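Local coordinates for protein tyrosine--tRNA ligase (Archaeoglobus fulgidus, PDB 2CYB) that attaches tyrosine to tRNA(Tyr) in two steps, probably by first activating the amino acid with ATP and then transferring it to the tRNA acceptor end, at residues A71-Y76 against P159-L164; A90-K95 against I223-P228; I206-D211 against I251-K256. All coordinates share one frame; numbering follows the deposited sequence.

Interaction 1 of 3, residues A71-Y76 against P159-L164; sequences ADIHAY and PLMQAL. With TYR (tyrosine), chain C.
Met-161 meets helix 72-77 at two points. CB, near the root of the side chain, lies 3.5 Å from His-74 NE2, while the bent end of the chain (chi3 58°) brings CE to 3.8 Å from Ile-73 CG2, the two side chains crossing at about a right angle. Between these points SD stands oblique to the imidazole, 5.2 Å from the His-74 ring centroid and 27° off its normal, on the side turned away from the bound tyrosine. Ile-73 also packs on Leu-126 of the second subunit, which places this end of the contact near the dimer interface.

Gln-162 comes next. Its backbone N is in the plane of the imidazole at the ring's edge, 3.3 Å from His-74 NE2, but the angle is too poor for a hydrogen bond. The side chain leaves with CG anti to the backbone N (chi1 -178°) and runs extended alongside the ligand, where CG lies 3.3 Å from tyrosine CZ. At its end OE1 accepts a 2.8 Å bond from the tyrosine N. NE2 bonds to Gln-180 OE1, fixing which way the amide is turned.

From the helix 72-77 side the ligand ring is met by Ala-71 CB and by His-74, with tyrosine CE1 3.5 Å above the centre of the imidazole plane. An edge-to-face contact with Tyr-158 also positions His-74. Putting an alanine at His-74 would probably strip the ligand ring of this flat neighbour and open a gap between it and Met-161.

Segments 71-76 and 159-164 thus share no direct hydrogen bond: apolar and aromatic surfaces join them, and Gln-162 OE1 is turned to the amino group of the bound tyrosine, while its NE2 is engaged by Gln-180.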
loop_
_atom_site.group_PDB
_atom_site.type_symbol
_atom_site.label_atom_id
_atom_site.label_comp_id
_atom_site.label_asym_id
_atom_site.label_seq_id
_atom_site.Cartn_x
_atom_site.Cartn_y
_atom_site.Cartn_z
ATOM N N ALA A 71 12.302 -12.137 5.279
ATOM C CA ALA A 71 11.211 -11.312 4.775
ATOM C C ALA A 71 10.856 -11.562 3.320
ATOM O O ALA A 71 11.142 -10.733 2.459
ATOM C CB ALA A 71 11.563 -9.823 4.986
ATOM N N ASP A 72 10.199 -12.687 3.041
ATOM C CA ASP A 72 9.850 -13.026 1.671
ATOM C C ASP A 72 8.859 -12.076 1.009
ATOM O O ASP A 72 8.992 -11.778 -0.170
ATOM C CB ASP A 72 9.325 -14.472 1.580
ATOM C CG ASP A 72 8.199 -14.764 2.561
ATOM O OD1 ASP A 72 7.552 -15.821 2.400
ATOM O OD2 ASP A 72 7.964 -13.969 3.497
ATOM N N ILE A 73 7.863 -11.610 1.755
ATOM C CA ILE A 73 6.896 -10.678 1.182
ATOM C C ILE A 73 7.607 -9.358 0.861
ATOM O O ILE A 73 7.363 -8.761 -0.182
ATOM C CB ILE A 73 5.740 -10.403 2.150
ATOM C CG1 ILE A 73 5.030 -11.719 2.499
ATOM C CG2 ILE A 73 4.763 -9.414 1.525
ATOM C CD1 ILE A 73 4.509 -12.469 1.308
ATOM N N HIS A 74 8.490 -8.911 1.752
ATOM C CA HIS A 74 9.229 -7.674 1.495
ATOM C C HIS A 74 10.052 -7.788 0.214
ATOM O O HIS A 74 10.099 -6.851 -0.595
ATOM C CB HIS A 74 10.147 -7.327 2.670
ATOM C CG HIS A 74 9.434 -6.670 3.807
ATOM N ND1 HIS A 74 8.712 -7.380 4.742
ATOM C CD2 HIS A 74 9.289 -5.362 4.129
ATOM C CE1 HIS A 74 8.154 -6.536 5.594
ATOM N NE2 HIS A 74 8.488 -5.307 5.244
ATOM N N ALA A 75 10.697 -8.937 0.034
ATOM C CA ALA A 75 11.502 -9.192 -1.154
ATOM C C ALA A 75 10.605 -9.091 -2.389
ATOM O O ALA A 75 11.001 -8.551 -3.425
ATOM C CB ALA A 75 12.134 -10.584 -1.068
ATOM N N TYR A 76 9.387 -9.601 -2.270
ATOM C CA TYR A 76 8.457 -9.546 -3.385
ATOM C C TYR A 76 8.088 -8.098 -3.697
ATOM O O TYR A 76 8.091 -7.679 -4.852
ATOM C CB TYR A 76 7.183 -10.313 -3.059
ATOM C CG TYR A 76 6.181 -10.279 -4.185
ATOM C CD1 TYR A 76 6.307 -11.136 -5.277
ATOM C CD2 TYR A 76 5.123 -9.380 -4.170
ATOM C CE1 TYR A 76 5.395 -11.097 -6.327
ATOM C CE2 TYR A 76 4.205 -9.327 -5.211
ATOM C CZ TYR A 76 4.347 -10.193 -6.286
ATOM O OH TYR A 76 3.435 -10.169 -7.309
ATOM N N PRO A 159 7.771 -0.128 4.016
ATOM C CA PRO A 159 8.213 0.391 5.319
ATOM C C PRO A 159 7.211 0.201 6.447
ATOM O O PRO A 159 7.592 -0.047 7.585
ATOM C CB PRO A 159 8.493 1.871 5.035
ATOM C CG PRO A 159 7.491 2.187 3.946
ATOM C CD PRO A 159 7.594 0.968 3.047
ATOM N N LEU A 160 5.931 0.319 6.129
ATOM C CA LEU A 160 4.896 0.138 7.134
ATOM C C LEU A 160 4.950 -1.286 7.686
ATOM O O LEU A 160 4.836 -1.504 8.894
ATOM C CB LEU A 160 3.518 0.396 6.525
ATOM C CG LEU A 160 3.364 1.690 5.723
ATOM C CD1 LEU A 160 1.915 1.816 5.267
ATOM C CD2 LEU A 160 3.774 2.889 6.569
ATOM N N MET A 161 5.131 -2.248 6.790
ATOM C CA MET A 161 5.190 -3.643 7.179
ATOM C C MET A 161 6.437 -3.946 7.983
ATOM O O MET A 161 6.392 -4.757 8.895
ATOM C CB MET A 161 5.120 -4.541 5.946
ATOM C CG MET A 161 3.716 -4.641 5.366
ATOM S SD MET A 161 3.677 -5.725 3.931
ATOM C CE MET A 161 4.309 -7.271 4.622
ATOM N N GLN A 162 7.552 -3.310 7.638
ATOM C CA GLN A 162 8.782 -3.530 8.388
ATOM C C GLN A 162 8.582 -3.054 9.822
ATOM O O GLN A 162 8.959 -3.742 10.770
ATOM C CB GLN A 162 9.953 -2.773 7.760
ATOM C CG GLN A 162 11.264 -3.010 8.490
ATOM C CD GLN A 162 12.463 -2.574 7.675
ATOM O OE1 GLN A 162 12.425 -2.590 6.443
ATOM N NE2 GLN A 162 13.543 -2.208 8.356
ATOM N N ALA A 163 7.981 -1.878 9.975
ATOM C CA ALA A 163 7.723 -1.326 11.300
ATOM C C ALA A 163 6.809 -2.276 12.068
ATOM O O ALA A 163 7.040 -2.546 13.246
ATOM C CB ALA A 163 7.081 0.052 11.189
ATOM N N LEU A 164 5.779 -2.794 11.404
ATOM C CA LEU A 164 4.865 -3.722 12.062
ATOM C C LEU A 164 5.504 -5.054 12.414
ATOM O O LEU A 164 5.051 -5.730 13.344
ATOM C CB LEU A 164 3.622 -3.960 11.205
ATOM C CG LEU A 164 2.628 -2.797 11.235
ATOM C CD1 LEU A 164 1.539 -3.022 10.180
ATOM C CD2 LEU A 164 2.027 -2.680 12.648
HETATM N N TYR C . 14.574 -3.433 4.935
HETATM C CA TYR C . 15.597 -4.474 5.205
HETATM C C TYR C . 16.746 -4.387 4.204
HETATM O O TYR C . 17.674 -5.205 4.315
HETATM C CB TYR C . 14.938 -5.856 5.157
HETATM C CG TYR C . 13.882 -6.006 6.225
HETATM C CD1 TYR C . 12.565 -6.339 5.902
HETATM C CD2 TYR C . 14.207 -5.806 7.572
HETATM C CE1 TYR C . 11.591 -6.475 6.907
HETATM C CE2 TYR C . 13.257 -5.935 8.570
HETATM C CZ TYR C . 11.952 -6.272 8.236
HETATM O OH TYR C . 11.027 -6.418 9.239
HETATM O OXT TYR C . 16.711 -3.492 3.334
#

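Interaction 2 of 3, residues A90-K95 against I223-P228; sequences ADYNKK and ISVRDP
Tyr-92 supplies the helix 83-99 side of this contact, and its phenol oxygen does the touching. With CG anti to the backbone N (chi1 168°), the ring projects from the helix toward the loop that precedes helix 229-237. There OH approaches Val-225 and Arg-226, adjacent residues of a type I beta turn running from Ser-224 to Asp-227.

Arg-226 has the next largest share of the buried surface. Its chain is extended from CG to NE, and NH1 stands 4.0 Å from Tyr-92 OH, too distant for a hydrogen bond. Guanidinium and phenol planes are 88° apart, nearly perpendicular, so the two groups do not stack. The side chains of Val-225 and Tyr-92 come from opposite directions, with CG2 of Val-225 4.2 Å from Tyr-92 OH; this buried valine also packs on Ile-45 and Met-50.

The turn is held by its own bonds. Ser-224 N donates to Asp-227 OD2 at 2.8 Å and 166°, reaching the oxygen from above the carboxylate plane, and the same OD2 forms a salt bridge with Lys-235 of helix 229-237. Both sides of the contact also hold the 'HIGH' region: Asn-93 ND2 bonds to Ser-42 O, Ser-224 OG to Glu-44 OE1, and the backbone of Val-225 to that of Ile-45.

Between the segments themselves the chemistry is slight: a hydroxyl rests against one methyl and one guanidinium nitrogen at van der Waals range, with no hydrogen bond, implying a weak join, in which these contacts alone would hardly fix the phenol or the guanidinium.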
loop_
_atom_site.group_PDB
_atom_site.type_symbol
_atom_site.label_atom_id
_atom_site.label_comp_id
_atom_site.label_asym_id
_atom_site.label_seq_id
_atom_site.Cartn_x
_atom_site.Cartn_y
_atom_site.Cartn_z
ATOM N N ALA A 90 14.840 -18.139 0.157
ATOM C CA ALA A 90 14.616 -18.051 1.595
ATOM C C ALA A 90 15.132 -19.295 2.320
ATOM O O ALA A 90 15.753 -19.192 3.380
ATOM C CB ALA A 90 13.133 -17.856 1.883
ATOM N N ASP A 91 14.877 -20.469 1.752
ATOM C CA ASP A 91 15.334 -21.715 2.369
ATOM C C ASP A 91 16.854 -21.771 2.331
ATOM O O ASP A 91 17.495 -22.175 3.300
ATOM C CB ASP A 91 14.760 -22.927 1.635
ATOM C CG ASP A 91 13.256 -23.015 1.749
ATOM O OD1 ASP A 91 12.745 -22.974 2.889
ATOM O OD2 ASP A 91 12.587 -23.129 0.699
ATOM N N TYR A 92 17.421 -21.361 1.203
ATOM C CA TYR A 92 18.865 -21.339 1.043
ATOM C C TYR A 92 19.482 -20.400 2.068
ATOM O O TYR A 92 20.489 -20.730 2.697
ATOM C CB TYR A 92 19.236 -20.871 -0.361
ATOM C CG TYR A 92 20.702 -20.544 -0.505
ATOM C CD1 TYR A 92 21.678 -21.513 -0.274
ATOM C CD2 TYR A 92 21.116 -19.257 -0.845
ATOM C CE1 TYR A 92 23.032 -21.208 -0.374
ATOM C CE2 TYR A 92 22.467 -18.939 -0.948
ATOM C CZ TYR A 92 23.418 -19.918 -0.711
ATOM O OH TYR A 92 24.753 -19.608 -0.809
ATOM N N ASN A 93 18.883 -19.224 2.224
ATOM C CA ASN A 93 19.378 -18.242 3.185
ATOM C C ASN A 93 19.374 -18.772 4.612
ATOM O O ASN A 93 20.303 -18.510 5.374
ATOM C CB ASN A 93 18.544 -16.957 3.121
ATOM C CG ASN A 93 18.881 -16.094 1.918
ATOM O OD1 ASN A 93 18.388 -14.972 1.797
ATOM N ND2 ASN A 93 19.723 -16.609 1.022
ATOM N N LYS A 94 18.328 -19.506 4.988
ATOM C CA LYS A 94 18.258 -20.052 6.338
ATOM C C LYS A 94 19.445 -20.979 6.576
ATOM O O LYS A 94 20.063 -20.946 7.639
ATOM C CB LYS A 94 16.943 -20.807 6.551
ATOM C CG LYS A 94 16.720 -21.318 7.975
ATOM C CD LYS A 94 15.225 -21.490 8.235
ATOM C CE LYS A 94 14.809 -22.936 8.457
ATOM N NZ LYS A 94 15.088 -23.400 9.841
ATOM N N LYS A 95 19.766 -21.794 5.577
ATOM C CA LYS A 95 20.891 -22.721 5.683
ATOM C C LYS A 95 22.199 -21.969 5.910
ATOM O O LYS A 95 23.009 -22.347 6.760
ATOM C CB LYS A 95 21.012 -23.561 4.412
ATOM C CG LYS A 95 19.840 -24.487 4.163
ATOM C CD LYS A 95 20.073 -25.322 2.917
ATOM C CE LYS A 95 18.950 -26.323 2.706
ATOM N NZ LYS A 95 19.206 -27.195 1.523
ATOM N N ILE A 223 32.421 -9.427 -1.418
ATOM C CA ILE A 223 32.743 -10.845 -1.274
ATOM C C ILE A 223 31.521 -11.642 -0.822
ATOM O O ILE A 223 30.873 -11.294 0.163
ATOM C CB ILE A 223 33.878 -11.047 -0.245
ATOM C CG1 ILE A 223 35.170 -10.425 -0.782
ATOM C CG2 ILE A 223 34.060 -12.532 0.059
ATOM C CD1 ILE A 223 36.323 -10.453 0.193
ATOM N N SER A 224 31.219 -12.717 -1.540
ATOM C CA SER A 224 30.073 -13.560 -1.217
ATOM C C SER A 224 30.530 -14.804 -0.476
ATOM O O SER A 224 31.669 -15.239 -0.636
ATOM C CB SER A 224 29.348 -13.968 -2.501
ATOM O OG SER A 224 29.084 -12.834 -3.307
ATOM N N VAL A 225 29.641 -15.379 0.328
ATOM C CA VAL A 225 29.974 -16.578 1.099
ATOM C C VAL A 225 30.233 -17.769 0.192
ATOM O O VAL A 225 30.678 -18.823 0.648
ATOM C CB VAL A 225 28.835 -16.975 2.064
ATOM C CG1 VAL A 225 28.564 -15.849 3.046
ATOM C CG2 VAL A 225 27.579 -17.329 1.269
ATOM N N ARG A 226 29.951 -17.598 -1.093
ATOM C CA ARG A 226 30.133 -18.668 -2.059
ATOM C C ARG A 226 31.425 -18.504 -2.861
ATOM O O ARG A 226 31.802 -19.393 -3.619
ATOM C CB ARG A 226 28.928 -18.708 -3.000
ATOM C CG ARG A 226 28.645 -20.056 -3.628
ATOM C CD ARG A 226 27.407 -19.980 -4.518
ATOM N NE ARG A 226 27.095 -21.260 -5.147
ATOM C CZ ARG A 226 26.725 -22.350 -4.483
ATOM N NH1 ARG A 226 26.616 -22.323 -3.160
ATOM N NH2 ARG A 226 26.463 -23.472 -5.142
ATOM N N ASP A 227 32.101 -17.367 -2.703
ATOM C CA ASP A 227 33.349 -17.153 -3.425
ATOM C C ASP A 227 34.402 -18.187 -3.008
ATOM O O ASP A 227 34.634 -18.413 -1.818
ATOM C CB ASP A 227 33.909 -15.747 -3.168
ATOM C CG ASP A 227 33.173 -14.663 -3.937
ATOM O OD1 ASP A 227 32.655 -14.947 -5.038
ATOM O OD2 ASP A 227 33.135 -13.513 -3.450
ATOM N N PRO A 228 35.039 -18.847 -3.989
ATOM C CA PRO A 228 36.063 -19.844 -3.661
ATOM C C PRO A 228 37.325 -19.146 -3.136
ATOM O O PRO A 228 37.582 -17.979 -3.458
ATOM C CB PRO A 228 36.291 -20.551 -4.993
ATOM C CG PRO A 228 36.029 -19.464 -5.995
ATOM C CD PRO A 228 34.791 -18.801 -5.442
#

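Interaction 3 of 3, residues I206-D211 against I251-K256; sequences ILVGLD and ILDIAK
Asp-253 faces Leu-207 and Val-208 across a surface contact between helix 250-263 and the loop that follows strand 200-204. The direct touches are van der Waals contacts, one methyl on a methylene and one methyl on a carboxylate oxygen. Leu-207 CD2 comes to 4.0 Å from Asp-253 CB, the two side chains sliding past each other in opposite directions. Val-208 and Asp-253 instead cross at about a right angle, with CG2 4.1 Å from OD1. The end of Leu-210 comes nearer the helix, by Ile-251 and Ile-254, a looser approach that nevertheless buries as much of its surface as the contact buries of Leu-207.

Polar contact is made through water. Asp-253 CG is anti to its own carbonyl carbon (chi1 -76°), a setting that carries the carboxylate out to the loop, where OD1 accepts from two waters. One takes the Val-208 N-H at 3.0 Å from N and donates to OD1; the other donates both to Val-208 O, 3.0 Å away, and to OD1, at 2.9 Å. A single carboxylate oxygen thereby serves the N-H and the C=O of one residue, and helix and loop are joined without any direct hydrogen bond between the two segments.

The surroundings continue both sides of the contact. Leu-207 also packs on Tyr-257 and His-258 further along helix 250-263, while Ile-251 and Ile-254 lean on Val-304 of helix 297-319. At the loop's far end Asp-211 OD1 accepts from Gln-213 N and from Asn-221 ND2.

In this class I synthetase the arrangement lies where the chain leaves the Rossmann-fold sheet for the C-terminal helices: the stretch leading into the 'KMSKS' region is water-bridged to the first turns of helix 250-263.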
loop_
_atom_site.group_PDB
_atom_site.type_symbol
_atom_site.label_atom_id
_atom_site.label_comp_id
_atom_site.label_asym_id
_atom_site.label_seq_id
_atom_site.Cartn_x
_atom_site.Cartn_y
_atom_site.Cartn_z
ATOM N N ILE A 206 27.246 1.057 7.174
ATOM C CA ILE A 206 27.101 0.484 5.839
ATOM C C ILE A 206 28.505 0.222 5.286
ATOM O O ILE A 206 29.319 1.136 5.193
ATOM C CB ILE A 206 26.357 1.450 4.895
ATOM C CG1 ILE A 206 24.949 1.726 5.434
ATOM C CG2 ILE A 206 26.306 0.866 3.494
ATOM C CD1 ILE A 206 24.126 0.480 5.701
ATOM N N LEU A 207 28.784 -1.025 4.927
ATOM C CA LEU A 207 30.097 -1.391 4.404
ATOM C C LEU A 207 30.347 -0.904 2.986
ATOM O O LEU A 207 29.560 -1.177 2.083
ATOM C CB LEU A 207 30.270 -2.908 4.421
ATOM C CG LEU A 207 30.501 -3.614 5.751
ATOM C CD1 LEU A 207 30.612 -5.115 5.495
ATOM C CD2 LEU A 207 31.772 -3.079 6.414
ATOM N N VAL A 208 31.446 -0.185 2.784
ATOM C CA VAL A 208 31.770 0.282 1.446
ATOM C C VAL A 208 32.270 -0.930 0.672
ATOM O O VAL A 208 32.714 -1.918 1.267
ATOM C CB VAL A 208 32.863 1.369 1.467
ATOM C CG1 VAL A 208 32.422 2.516 2.359
ATOM C CG2 VAL A 208 34.188 0.784 1.949
ATOM N N GLY A 209 32.177 -0.867 -0.649
ATOM C CA GLY A 209 32.633 -1.974 -1.470
ATOM C C GLY A 209 34.149 -2.075 -1.528
ATOM O O GLY A 209 34.854 -1.160 -1.112
ATOM N N LEU A 210 34.640 -3.192 -2.056
ATOM C CA LEU A 210 36.073 -3.455 -2.170
ATOM C C LEU A 210 36.878 -2.385 -2.907
ATOM O O LEU A 210 38.089 -2.276 -2.707
ATOM C CB LEU A 210 36.289 -4.814 -2.838
ATOM C CG LEU A 210 35.783 -6.007 -2.017
ATOM C CD1 LEU A 210 35.882 -7.285 -2.830
ATOM C CD2 LEU A 210 36.591 -6.116 -0.731
ATOM N N ASP A 211 36.211 -1.601 -3.752
ATOM C CA ASP A 211 36.879 -0.538 -4.502
ATOM C C ASP A 211 36.831 0.809 -3.782
ATOM O O ASP A 211 37.298 1.816 -4.312
ATOM C CB ASP A 211 36.250 -0.386 -5.888
ATOM C CG ASP A 211 34.736 -0.308 -5.830
ATOM O OD1 ASP A 211 34.206 0.269 -4.854
ATOM O OD2 ASP A 211 34.078 -0.815 -6.764
ATOM N N ILE A 251 39.577 -3.293 3.473
ATOM C CA ILE A 251 40.331 -4.373 4.088
ATOM C C ILE A 251 40.337 -4.232 5.607
ATOM O O ILE A 251 40.134 -5.213 6.327
ATOM C CB ILE A 251 41.780 -4.403 3.545
ATOM C CG1 ILE A 251 41.735 -4.507 2.021
ATOM C CG2 ILE A 251 42.547 -5.582 4.127
ATOM C CD1 ILE A 251 40.897 -5.670 1.509
ATOM N N LEU A 252 40.562 -3.015 6.089
ATOM C CA LEU A 252 40.559 -2.772 7.523
ATOM C C LEU A 252 39.174 -3.094 8.073
ATOM O O LEU A 252 39.043 -3.625 9.178
ATOM C CB LEU A 252 40.911 -1.319 7.825
ATOM C CG LEU A 252 42.407 -1.012 7.900
ATOM C CD1 LEU A 252 42.608 0.465 8.195
ATOM C CD2 LEU A 252 43.047 -1.863 8.989
ATOM N N ASP A 253 38.144 -2.786 7.288
ATOM C CA ASP A 253 36.775 -3.051 7.705
ATOM C C ASP A 253 36.542 -4.535 7.916
ATOM O O ASP A 253 35.881 -4.924 8.876
ATOM C CB ASP A 253 35.769 -2.509 6.675
ATOM C CG ASP A 253 35.612 -0.996 6.753
ATOM O OD1 ASP A 253 35.017 -0.402 5.824
ATOM O OD2 ASP A 253 36.076 -0.399 7.747
ATOM N N ILE A 254 37.078 -5.372 7.033
ATOM C CA ILE A 254 36.889 -6.805 7.201
ATOM C C ILE A 254 37.581 -7.252 8.486
ATOM O O ILE A 254 37.075 -8.106 9.212
ATOM C CB ILE A 254 37.439 -7.596 5.998
ATOM C CG1 ILE A 254 36.650 -7.216 4.739
ATOM C CG2 ILE A 254 37.331 -9.100 6.265
ATOM C CD1 ILE A 254 37.160 -7.884 3.464
ATOM N N ALA A 255 38.743 -6.674 8.773
ATOM C CA ALA A 255 39.445 -7.034 9.998
ATOM C C ALA A 255 38.612 -6.603 11.209
ATOM O O ALA A 255 38.414 -7.373 12.149
ATOM C CB ALA A 255 40.807 -6.352 10.042
ATOM N N LYS A 256 38.126 -5.369 11.168
ATOM C CA LYS A 256 37.340 -4.810 12.258
ATOM C C LYS A 256 35.991 -5.477 12.523
ATOM O O LYS A 256 35.678 -5.822 13.664
ATOM C CB LYS A 256 37.111 -3.313 12.021
ATOM C CG LYS A 256 36.388 -2.599 13.164
ATOM C CD LYS A 256 36.118 -1.136 12.822
ATOM C CE LYS A 256 35.391 -0.413 13.949
ATOM N NZ LYS A 256 36.190 -0.399 15.211
HETATM O O HOH W 1 32.875 0.837 5.211
HETATM O O HOH W 2 33.914 -2.281 3.969
#

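In the fold
Interaction 1 forms part of the tyrosine pocket; interactions 2 and 3 lie away from it, and segments 90-95 and 223-228 bond to residues of the 'HIGH' region. Interactions 1 and 2 have centres 21 Å apart and do not touch, although helices 72-77 and 83-99 follow each other in the chain. Interactions 2 and 3 do touch: Ile-223 CG1 packs 3.8 Å from Leu-210 CD1. Segments 206-211 and 223-228 lie before and after the 'KMSKS' region on one long loop, so one segment of each contact flanks that motif in sequence. Interaction 3 is across the chain's centre from interaction 1, about 28 Å between centres, with the Leu-207 side chain about 13 Å from the bound tyrosine.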